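Local coordinates for PDZ domain protein (Parabacteroides distasonis, PDB 4L8N), which is of unknown function but binds a magnesium ion and combines N-terminal and C-terminal PDZ domains with a DUF4136 domain, at residues A115-E120 / K362-N367; M369-P374 / V392-Q397; M388-F393 / A418-P423. All coordinates share one frame; numbering follows the deposited sequence.

Interaction 1 of 3, residues A115-E120 / K362-N367; sequences AMYSLE and KRFITN
Two first torsions bring Phe364 and Tyr117 together: Phe364 holds CG anti to the backbone N (chi1 163°), which reaches its ring out from the helix, whereas Tyr117 places CG anti to the carbonyl carbon (chi1 -78°) and brings one ring edge in front of it. The result is an offset edge-to-face pair with centroids 5.3 Å apart and planes at 64°. Tyr117 leads with its CD1-CE1 side. CD1 comes to 3.5 Å from Phe364 CE2, and CE1 lies over the Phe364 face, 3.9 Å from Phe364 CD2. This is a worked example of how a short 3-10 turn, residues 115-117, can dock on a helix through apolar groups, for no hydrogen bond links residues 115-120 to residues 362-367. By its place in the succession of strands and helices along the chain, helix 354-367 probably corresponds to the second helix of the C-terminal PDZ domain, and the turn belongs to the connection from helix 107-113 to strand 123-135. Beside the rings, Met116, a selenomethionine, meets Ile365 most closely through the root of its side chain, CB to CG1 at 4.3 Å; the side chain also touches Phe384. Earlier on the same helix, Tyr361 hydrogen-bonds through its OH to Met116 N. Thr366 OG1 bonds back to Lys362 O at 3.1 Å, approaching from the face of that carbonyl opposite to Thr366 N.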
loop_
_atom_site.group_PDB
_atom_site.type_symbol
_atom_site.label_atom_id
_atom_site.label_comp_id
_atom_site.label_asym_id
_atom_site.label_seq_id
_atom_site.Cartn_x
_atom_site.Cartn_y
_atom_site.Cartn_z
ATOM N N ALA A 115 17.270 -27.146 -20.454
ATOM C CA ALA A 115 16.065 -26.311 -20.606
ATOM C C ALA A 115 16.135 -25.288 -21.757
ATOM O O ALA A 115 15.098 -24.896 -22.301
ATOM C CB ALA A 115 15.771 -25.580 -19.308
HETATM N N MSE A 116 17.331 -24.879 -22.155
HETATM C CA MSE A 116 17.403 -23.884 -23.188
HETATM C C MSE A 116 17.162 -24.457 -24.575
HETATM O O MSE A 116 16.966 -23.690 -25.513
HETATM C CB MSE A 116 18.655 -23.054 -23.065
HETATM C CG MSE A 116 18.442 -21.962 -22.018
HETATM SE SE MSE A 116 20.045 -21.027 -21.653
HETATM C CE MSE A 116 19.783 -20.747 -19.650
ATOM N N TYR A 117 16.976 -25.777 -24.680
ATOM C CA TYR A 117 16.494 -26.365 -25.917
ATOM C C TYR A 117 15.035 -25.918 -26.096
ATOM O O TYR A 117 14.568 -25.711 -27.223
ATOM C CB TYR A 117 16.529 -27.903 -25.840
ATOM C CG TYR A 117 17.855 -28.613 -26.018
ATOM C CD1 TYR A 117 18.795 -28.160 -26.940
ATOM C CD2 TYR A 117 18.093 -29.837 -25.400
ATOM C CE1 TYR A 117 19.980 -28.862 -27.171
ATOM C CE2 TYR A 117 19.264 -30.553 -25.635
ATOM C CZ TYR A 117 20.216 -30.053 -26.506
ATOM O OH TYR A 117 21.386 -30.744 -26.700
ATOM N N SER A 118 14.307 -25.794 -24.939
ATOM C CA SER A 118 12.894 -25.462 -24.923
ATOM C C SER A 118 12.465 -24.594 -23.737
ATOM O O SER A 118 11.747 -25.084 -22.857
ATOM C CB SER A 118 12.079 -26.746 -24.935
ATOM O OG SER A 118 10.734 -26.449 -25.253
ATOM N N LEU A 119 12.838 -23.285 -23.741
ATOM C CA LEU A 119 12.448 -22.338 -22.680
ATOM C C LEU A 119 10.941 -22.132 -22.656
ATOM O O LEU A 119 10.376 -21.830 -21.612
ATOM C CB LEU A 119 13.140 -20.979 -22.819
ATOM C CG LEU A 119 14.563 -20.861 -22.302
ATOM C CD1 LEU A 119 15.025 -19.415 -22.356
ATOM C CD2 LEU A 119 14.690 -21.351 -20.869
ATOM N N GLU A 120 10.311 -22.310 -23.818
ATOM C CA GLU A 120 8.885 -22.246 -24.091
ATOM C C GLU A 120 8.113 -23.195 -23.212
ATOM O O GLU A 120 6.954 -22.929 -22.904
ATOM C CB GLU A 120 8.626 -22.629 -25.561
ATOM C CG GLU A 120 9.030 -21.561 -26.553
ATOM C CD GLU A 120 10.420 -21.649 -27.145
ATOM O OE1 GLU A 120 11.330 -22.227 -26.506
ATOM O OE2 GLU A 120 10.600 -21.105 -28.255
ATOM N N LYS A 362 26.891 -25.640 -24.406
ATOM C CA LYS A 362 27.243 -24.217 -24.281
ATOM C C LYS A 362 27.577 -23.636 -25.661
ATOM O O LYS A 362 27.261 -22.479 -25.926
ATOM C CB LYS A 362 28.431 -24.014 -23.312
ATOM C CG LYS A 362 28.111 -24.274 -21.845
ATOM C CD LYS A 362 29.280 -23.898 -20.948
ATOM C CE LYS A 362 29.331 -24.731 -19.687
ATOM N NZ LYS A 362 30.086 -26.000 -19.891
ATOM N N ARG A 363 28.180 -24.450 -26.540
ATOM C CA ARG A 363 28.514 -24.074 -27.910
ATOM C C ARG A 363 27.247 -23.868 -28.739
ATOM O O ARG A 363 27.197 -22.913 -29.515
ATOM C CB ARG A 363 29.413 -25.121 -28.561
ATOM C CG ARG A 363 30.882 -24.938 -28.221
ATOM C CD ARG A 363 31.707 -26.029 -28.852
ATOM N NE ARG A 363 32.124 -27.017 -27.856
ATOM C CZ ARG A 363 32.124 -28.334 -28.057
ATOM N NH1 ARG A 363 31.707 -28.840 -29.215
ATOM N NH2 ARG A 363 32.519 -29.158 -27.092
ATOM N N PHE A 364 26.213 -24.741 -28.543
ATOM C CA PHE A 364 24.899 -24.672 -29.209
ATOM C C PHE A 364 24.137 -23.390 -28.829
ATOM O O PHE A 364 23.483 -22.801 -29.682
ATOM C CB PHE A 364 24.023 -25.917 -28.880
ATOM C CG PHE A 364 22.537 -25.781 -29.168
ATOM C CD1 PHE A 364 22.047 -25.898 -30.466
ATOM C CD2 PHE A 364 21.633 -25.517 -28.142
ATOM C CE1 PHE A 364 20.688 -25.728 -30.736
ATOM C CE2 PHE A 364 20.268 -25.363 -28.414
ATOM C CZ PHE A 364 19.808 -25.482 -29.707
ATOM N N ILE A 365 24.173 -22.994 -27.555
ATOM C CA ILE A 365 23.438 -21.814 -27.113
ATOM C C ILE A 365 24.047 -20.573 -27.728
ATOM O O ILE A 365 23.310 -19.697 -28.169
ATOM C CB ILE A 365 23.359 -21.750 -25.577
ATOM C CG1 ILE A 365 22.500 -22.919 -25.066
ATOM C CG2 ILE A 365 22.786 -20.416 -25.105
ATOM C CD1 ILE A 365 22.968 -23.429 -23.857
ATOM N N THR A 366 25.385 -20.539 -27.799
ATOM C CA THR A 366 26.209 -19.474 -28.359
ATOM C C THR A 366 25.851 -19.275 -29.845
ATOM O O THR A 366 25.471 -18.175 -30.263
ATOM C CB THR A 366 27.710 -19.877 -28.151
ATOM O OG1 THR A 366 28.085 -19.630 -26.794
ATOM C CG2 THR A 366 28.681 -19.160 -29.099
ATOM N N ASN A 367 25.962 -20.371 -30.612
ATOM C CA ASN A 367 25.781 -20.443 -32.047
ATOM C C ASN A 367 24.317 -20.316 -32.518
ATOM O O ASN A 367 24.098 -20.153 -33.726
ATOM C CB ASN A 367 26.396 -21.738 -32.556
ATOM C CG ASN A 367 27.909 -21.792 -32.434
ATOM O OD1 ASN A 367 28.602 -20.768 -32.375
ATOM N ND2 ASN A 367 28.463 -22.993 -32.392
#

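Interaction 2 of 3, residues M369-P374 / V392-Q397; sequences MQYRDP and VFKYPQ. With EOH (ethanol), chain B.
Lys394 NZ donates a hydrogen bond of 3.0 Å to Gln370 O, lying in the plane of that carbonyl with a C=O...N angle of 156°. The same ammonium group donates to a water 2.6 Å from NZ, which in turn hydrogen-bonds to Arg372 O at 2.7 Å. Its charge is thus held by two backbone carbonyls of residues 369-374, one directly and one through solvent. The chain beyond CG is extended, and this length carries NZ past Tyr371; on the way its CD packs 3.8 Å from Tyr371 CA and crosses the aromatic side chain at about a right angle. The Tyr371 ring is sandwiched between two glutamines. Gln397 CB sits over one face, 4.0 Å from the ring centroid, in a CH-pi contact offset toward the rim, while Gln370 CG covers the centre of the opposite face. The amide of Gln370 looks elsewhere, with NE2 bonded to Asn367 O, a few residues back in the chain. Further out, backbone bonds of Tyr371 with Asp391 and Asp373 with Phe389 run residues 371-373 antiparallel to residues 389-391, which lead into Lys394. Arg372 starts away from residues 392-397, and its guanidinium bonds to the carbonyls of Met388 and Met116 and lies in a cation-pi contact with Trp390. An ethanol, probably from the crystallisation liquor, donates to Met369 O. The whole illustrates a 3-10 turn docked on a helix start: Lys394 occupies the N-cap position of helix 395-402, within what is probably an insertion following the second helix of a PDZ domain.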
loop_
_atom_site.group_PDB
_atom_site.type_symbol
_atom_site.label_atom_id
_atom_site.label_comp_id
_atom_site.label_asym_id
_atom_site.label_seq_id
_atom_site.Cartn_x
_atom_site.Cartn_y
_atom_site.Cartn_z
HETATM N N MSE A 369 22.082 -18.087 -30.662
HETATM C CA MSE A 369 21.588 -16.830 -30.048
HETATM C C MSE A 369 20.879 -15.934 -31.084
HETATM O O MSE A 369 19.969 -15.169 -30.743
HETATM C CB MSE A 369 22.735 -16.029 -29.401
HETATM C CG MSE A 369 23.245 -16.597 -28.088
HETATM SE SE MSE A 369 21.883 -16.922 -26.759
HETATM C CE MSE A 369 21.549 -15.117 -26.218
ATOM N N GLN A 370 21.318 -16.053 -32.344
ATOM C CA GLN A 370 20.813 -15.380 -33.538
ATOM C C GLN A 370 19.368 -15.785 -33.893
ATOM O O GLN A 370 18.673 -15.021 -34.578
ATOM C CB GLN A 370 21.731 -15.674 -34.731
ATOM C CG GLN A 370 22.257 -17.109 -34.792
ATOM C CD GLN A 370 22.954 -17.426 -36.096
ATOM O OE1 GLN A 370 22.734 -16.783 -37.142
ATOM N NE2 GLN A 370 23.789 -18.459 -36.070
ATOM N N TYR A 371 18.928 -16.978 -33.441
ATOM C CA TYR A 371 17.599 -17.516 -33.724
ATOM C C TYR A 371 16.594 -17.307 -32.582
ATOM O O TYR A 371 15.467 -17.780 -32.677
ATOM C CB TYR A 371 17.677 -19.005 -34.052
ATOM C CG TYR A 371 18.673 -19.407 -35.116
ATOM C CD1 TYR A 371 18.791 -18.684 -36.302
ATOM C CD2 TYR A 371 19.411 -20.583 -34.994
ATOM C CE1 TYR A 371 19.684 -19.077 -37.303
ATOM C CE2 TYR A 371 20.298 -20.991 -35.993
ATOM C CZ TYR A 371 20.431 -20.234 -37.144
ATOM O OH TYR A 371 21.308 -20.643 -38.122
ATOM N N ARG A 372 16.992 -16.586 -31.534
ATOM C CA ARG A 372 16.159 -16.248 -30.385
ATOM C C ARG A 372 15.339 -14.989 -30.685
ATOM O O ARG A 372 15.771 -14.182 -31.509
ATOM C CB ARG A 372 17.047 -16.012 -29.156
ATOM C CG ARG A 372 17.899 -17.199 -28.763
ATOM C CD ARG A 372 17.354 -17.835 -27.518
ATOM N NE ARG A 372 18.086 -19.046 -27.164
ATOM C CZ ARG A 372 17.540 -20.082 -26.537
ATOM N NH1 ARG A 372 16.257 -20.061 -26.201
ATOM N NH2 ARG A 372 18.266 -21.157 -26.262
ATOM N N ASP A 373 14.187 -14.796 -29.999
ATOM C CA ASP A 373 13.324 -13.635 -30.207
ATOM C C ASP A 373 13.490 -12.648 -29.034
ATOM O O ASP A 373 12.999 -12.905 -27.919
ATOM C CB ASP A 373 11.857 -14.071 -30.399
ATOM C CG ASP A 373 10.842 -12.977 -30.713
ATOM O OD1 ASP A 373 11.249 -11.791 -30.844
ATOM O OD2 ASP A 373 9.641 -13.299 -30.816
ATOM N N PRO A 374 14.170 -11.504 -29.288
ATOM C CA PRO A 374 14.427 -10.535 -28.201
ATOM C C PRO A 374 13.187 -9.845 -27.658
ATOM O O PRO A 374 13.249 -9.335 -26.549
ATOM C CB PRO A 374 15.402 -9.533 -28.817
ATOM C CG PRO A 374 15.243 -9.670 -30.281
ATOM C CD PRO A 374 14.824 -11.084 -30.548
ATOM N N VAL A 392 9.831 -17.719 -34.040
ATOM C CA VAL A 392 8.884 -18.566 -34.766
ATOM C C VAL A 392 9.224 -18.707 -36.278
ATOM O O VAL A 392 8.854 -19.718 -36.866
ATOM C CB VAL A 392 7.426 -18.101 -34.548
ATOM C CG1 VAL A 392 6.442 -19.151 -35.064
ATOM C CG2 VAL A 392 7.158 -17.846 -33.060
ATOM N N PHE A 393 9.970 -17.782 -36.889
ATOM C CA PHE A 393 10.299 -17.907 -38.323
ATOM C C PHE A 393 11.662 -18.623 -38.552
ATOM O O PHE A 393 12.093 -18.788 -39.697
ATOM C CB PHE A 393 10.268 -16.519 -39.020
ATOM C CG PHE A 393 8.983 -15.775 -38.741
ATOM C CD1 PHE A 393 7.792 -16.151 -39.356
ATOM C CD2 PHE A 393 8.937 -14.772 -37.773
ATOM C CE1 PHE A 393 6.581 -15.521 -39.025
ATOM C CE2 PHE A 393 7.727 -14.143 -37.443
ATOM C CZ PHE A 393 6.559 -14.518 -38.075
ATOM N N LYS A 394 12.304 -19.096 -37.470
ATOM C CA LYS A 394 13.620 -19.714 -37.569
ATOM C C LYS A 394 13.680 -21.163 -37.039
ATOM O O LYS A 394 14.789 -21.689 -36.912
ATOM C CB LYS A 394 14.637 -18.833 -36.831
ATOM C CG LYS A 394 15.065 -17.624 -37.641
ATOM C CD LYS A 394 15.494 -16.490 -36.738
ATOM C CE LYS A 394 15.878 -15.245 -37.499
ATOM N NZ LYS A 394 16.578 -14.269 -36.624
ATOM N N TYR A 395 12.514 -21.832 -36.824
ATOM C CA TYR A 395 12.438 -23.218 -36.309
ATOM C C TYR A 395 13.214 -24.226 -37.157
ATOM O O TYR A 395 13.934 -25.038 -36.564
ATOM C CB TYR A 395 10.997 -23.724 -36.146
ATOM C CG TYR A 395 10.249 -23.221 -34.935
ATOM C CD1 TYR A 395 10.716 -22.126 -34.204
ATOM C CD2 TYR A 395 9.042 -23.801 -34.546
ATOM C CE1 TYR A 395 10.020 -21.652 -33.087
ATOM C CE2 TYR A 395 8.312 -23.302 -33.464
ATOM C CZ TYR A 395 8.805 -22.223 -32.740
ATOM O OH TYR A 395 8.097 -21.736 -31.674
ATOM N N PRO A 396 13.125 -24.195 -38.518
ATOM C CA PRO A 396 13.892 -25.163 -39.319
ATOM C C PRO A 396 15.403 -25.064 -39.080
ATOM O O PRO A 396 16.065 -26.103 -38.986
ATOM C CB PRO A 396 13.528 -24.779 -40.756
ATOM C CG PRO A 396 12.187 -24.136 -40.642
ATOM C CD PRO A 396 12.294 -23.339 -39.396
ATOM N N GLN A 397 15.929 -23.830 -38.923
ATOM C CA GLN A 397 17.350 -23.553 -38.687
ATOM C C GLN A 397 17.787 -23.974 -37.268
ATOM O O GLN A 397 18.906 -24.455 -37.102
ATOM C CB GLN A 397 17.654 -22.071 -38.932
ATOM C CG GLN A 397 17.363 -21.625 -40.375
ATOM C CD GLN A 397 16.053 -20.863 -40.508
ATOM O OE1 GLN A 397 14.961 -21.436 -40.629
ATOM N NE2 GLN A 397 16.140 -19.541 -40.516
HETATM C C1 EOH B . 20.638 -11.373 -29.608
HETATM C C2 EOH B . 21.622 -11.381 -30.788
HETATM O O EOH B . 19.494 -12.064 -30.065
HETATM O O HOH W 1 15.980 -13.532 -34.153
#

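Interaction 3 of 3, residues M388-F393 / A418-P423; sequences MFWDVF and APYINP
Aromatic packing carries the contact between Trp390 and Tyr420. The pyrrole side of the indole leans over one face of the phenol ring, with Trp390 CD1 3.4 Å from Tyr420 CD1 and Trp390 NE1 3.5 Å from that same carbon. The five-membered ring and the phenol ring have centroids 4.7 Å apart and planes at 48°, an oblique meeting that is neither a stack nor a T-shape. Tyr420 offers this face because its CG lies between the backbone N and the carbonyl carbon (chi1 42°), a crowded position; Ala418 CB covers the opposite face, and Tyr395 of helix 395-402 meets the ring edge-to-face. Hydrogen bonds to a third segment then hold both aromatic groups. Trp390 NE1 donates to Tyr117 O, and Tyr420 OH pairs with Ser118 OG, which satisfies polar atoms within a buried contact. With a leucine in place of Tyr420, Ser118 would probably lose this hydroxyl partner and Trp390 the flat surface against its pyrrole side. Local hydrogen bonds shape each loop: the side chain of Asp391 accepts through OD1 from Phe393 N at 2.9 Å in an Asx turn that bends the chain just before helix 395-402, and the backbone carbonyl of Ala418 accepts from both Ile421 N, at 3.2 Å, and Asn422 N, curling the loop that presents Tyr420. No hydrogen bond runs directly between residues 388-393 and 418-423, which implies that ring-to-ring packing joins these two irregular loops, while Tyr117 and Ser118 satisfy the polar atoms of both rings and probably help to fix how they are turned.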
loop_
_atom_site.group_PDB
_atom_site.type_symbol
_atom_site.label_atom_id
_atom_site.label_comp_id
_atom_site.label_asym_id
_atom_site.label_seq_id
_atom_site.Cartn_x
_atom_site.Cartn_y
_atom_site.Cartn_z
HETATM N N MSE A 388 15.076 -16.057 -23.617
HETATM C CA MSE A 388 14.321 -15.745 -24.827
HETATM C C MSE A 388 13.786 -17.018 -25.444
HETATM O O MSE A 388 14.480 -18.050 -25.446
HETATM C CB MSE A 388 15.197 -15.013 -25.855
HETATM C CG MSE A 388 15.608 -13.606 -25.416
HETATM SE SE MSE A 388 16.794 -12.732 -26.657
HETATM C CE MSE A 388 18.315 -13.745 -26.417
ATOM N N PHE A 389 12.574 -16.952 -26.004
ATOM C CA PHE A 389 12.067 -18.093 -26.739
ATOM C C PHE A 389 12.682 -18.052 -28.126
ATOM O O PHE A 389 13.293 -17.040 -28.519
ATOM C CB PHE A 389 10.530 -18.104 -26.808
ATOM C CG PHE A 389 9.875 -18.014 -25.454
ATOM C CD1 PHE A 389 10.278 -18.840 -24.413
ATOM C CD2 PHE A 389 8.853 -17.111 -25.222
ATOM C CE1 PHE A 389 9.681 -18.750 -23.158
ATOM C CE2 PHE A 389 8.246 -17.030 -23.969
ATOM C CZ PHE A 389 8.665 -17.852 -22.946
ATOM N N TRP A 390 12.515 -19.139 -28.870
ATOM C CA TRP A 390 12.984 -19.201 -30.235
ATOM C C TRP A 390 12.117 -18.309 -31.116
ATOM O O TRP A 390 10.936 -18.091 -30.824
ATOM C CB TRP A 390 12.927 -20.650 -30.735
ATOM C CG TRP A 390 13.804 -21.617 -29.994
ATOM C CD1 TRP A 390 13.401 -22.710 -29.291
ATOM C CD2 TRP A 390 15.237 -21.605 -29.940
ATOM N NE1 TRP A 390 14.495 -23.393 -28.808
ATOM C CE2 TRP A 390 15.635 -22.727 -29.175
ATOM C CE3 TRP A 390 16.227 -20.763 -30.479
ATOM C CZ2 TRP A 390 16.984 -23.045 -28.956
ATOM C CZ3 TRP A 390 17.559 -21.073 -30.249
ATOM C CH2 TRP A 390 17.927 -22.196 -29.489
ATOM N N ASP A 391 12.694 -17.785 -32.174
ATOM C CA ASP A 391 11.956 -16.970 -33.114
ATOM C C ASP A 391 11.152 -17.944 -33.961
ATOM O O ASP A 391 11.717 -18.906 -34.501
ATOM C CB ASP A 391 12.946 -16.116 -33.927
ATOM C CG ASP A 391 12.362 -15.185 -34.972
ATOM O OD1 ASP A 391 11.681 -15.682 -35.894
ATOM O OD2 ASP A 391 12.694 -13.978 -34.940
ATOM N N VAL A 392 9.831 -17.719 -34.040
ATOM C CA VAL A 392 8.884 -18.566 -34.766
ATOM C C VAL A 392 9.224 -18.707 -36.278
ATOM O O VAL A 392 8.854 -19.718 -36.866
ATOM C CB VAL A 392 7.426 -18.101 -34.548
ATOM C CG1 VAL A 392 6.442 -19.151 -35.064
ATOM C CG2 VAL A 392 7.158 -17.846 -33.060
ATOM N N PHE A 393 9.970 -17.782 -36.889
ATOM C CA PHE A 393 10.299 -17.907 -38.323
ATOM C C PHE A 393 11.662 -18.623 -38.552
ATOM O O PHE A 393 12.093 -18.788 -39.697
ATOM C CB PHE A 393 10.268 -16.519 -39.020
ATOM C CG PHE A 393 8.983 -15.775 -38.741
ATOM C CD1 PHE A 393 7.792 -16.151 -39.356
ATOM C CD2 PHE A 393 8.937 -14.772 -37.773
ATOM C CE1 PHE A 393 6.581 -15.521 -39.025
ATOM C CE2 PHE A 393 7.727 -14.143 -37.443
ATOM C CZ PHE A 393 6.559 -14.518 -38.075
ATOM N N ALA A 418 8.882 -31.134 -29.721
ATOM C CA ALA A 418 8.945 -29.747 -30.196
ATOM C C ALA A 418 9.478 -29.681 -31.632
ATOM O O ALA A 418 10.485 -30.330 -31.919
ATOM C CB ALA A 418 9.815 -28.923 -29.257
ATOM N N PRO A 419 8.852 -28.888 -32.547
ATOM C CA PRO A 419 9.316 -28.861 -33.949
ATOM C C PRO A 419 10.627 -28.070 -34.157
ATOM O O PRO A 419 11.268 -28.220 -35.209
ATOM C CB PRO A 419 8.137 -28.219 -34.675
ATOM C CG PRO A 419 7.557 -27.302 -33.678
ATOM C CD PRO A 419 7.633 -28.069 -32.391
ATOM N N TYR A 420 11.020 -27.224 -33.161
ATOM C CA TYR A 420 12.301 -26.512 -33.171
ATOM C C TYR A 420 13.479 -27.469 -32.741
ATOM O O TYR A 420 14.623 -27.043 -32.695
ATOM C CB TYR A 420 12.260 -25.237 -32.315
ATOM C CG TYR A 420 11.546 -25.363 -30.988
ATOM C CD1 TYR A 420 12.203 -25.856 -29.865
ATOM C CD2 TYR A 420 10.241 -24.915 -30.834
ATOM C CE1 TYR A 420 11.574 -25.916 -28.627
ATOM C CE2 TYR A 420 9.593 -24.986 -29.607
ATOM C CZ TYR A 420 10.264 -25.484 -28.500
ATOM O OH TYR A 420 9.619 -25.578 -27.280
ATOM N N ILE A 421 13.188 -28.749 -32.438
ATOM C CA ILE A 421 14.189 -29.768 -32.101
ATOM C C ILE A 421 14.021 -30.943 -33.088
ATOM O O ILE A 421 14.988 -31.330 -33.731
ATOM C CB ILE A 421 14.160 -30.252 -30.599
ATOM C CG1 ILE A 421 14.303 -29.102 -29.587
ATOM C CG2 ILE A 421 15.183 -31.352 -30.340
ATOM C CD1 ILE A 421 15.632 -28.312 -29.572
ATOM N N ASN A 422 12.793 -31.495 -33.186
ATOM C CA ASN A 422 12.462 -32.623 -34.046
ATOM C C ASN A 422 11.387 -32.231 -35.073
ATOM O O ASN A 422 10.178 -32.332 -34.787
ATOM C CB ASN A 422 12.020 -33.831 -33.223
ATOM C CG ASN A 422 11.704 -35.060 -34.043
ATOM O OD1 ASN A 422 12.288 -35.297 -35.106
ATOM N ND2 ASN A 422 10.760 -35.867 -33.570
ATOM N N PRO A 423 11.820 -31.814 -36.292
ATOM C CA PRO A 423 10.839 -31.411 -37.323
ATOM C C PRO A 423 9.984 -32.592 -37.808
ATOM O O PRO A 423 8.767 -32.424 -37.889
ATOM C CB PRO A 423 11.697 -30.802 -38.428
ATOM C CG PRO A 423 13.045 -31.369 -38.224
ATOM C CD PRO A 423 13.209 -31.673 -36.776
#

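The three contacts form one cluster on the same side of the chain's centre, and their chemistry follows their depth. Interaction 3 is buried and aromatic, interaction 1 partly buried and likewise built on rings, while interaction 2 lies at the surface and joins a tyrosine ring, packed by aliphatic groups, to a lysine bound to a backbone carbonyl and a water. Interactions 2 and 3 share Val392 and Phe393, their centres about 7 Å apart; interaction 1 is about 11 Å from each. Residues 115-120 are the common thread, since they touch helix 354-367 in interaction 1 and supply polar partners to the other two. Loops following helix 354-367 are thereby tied to a distant part of the sequence.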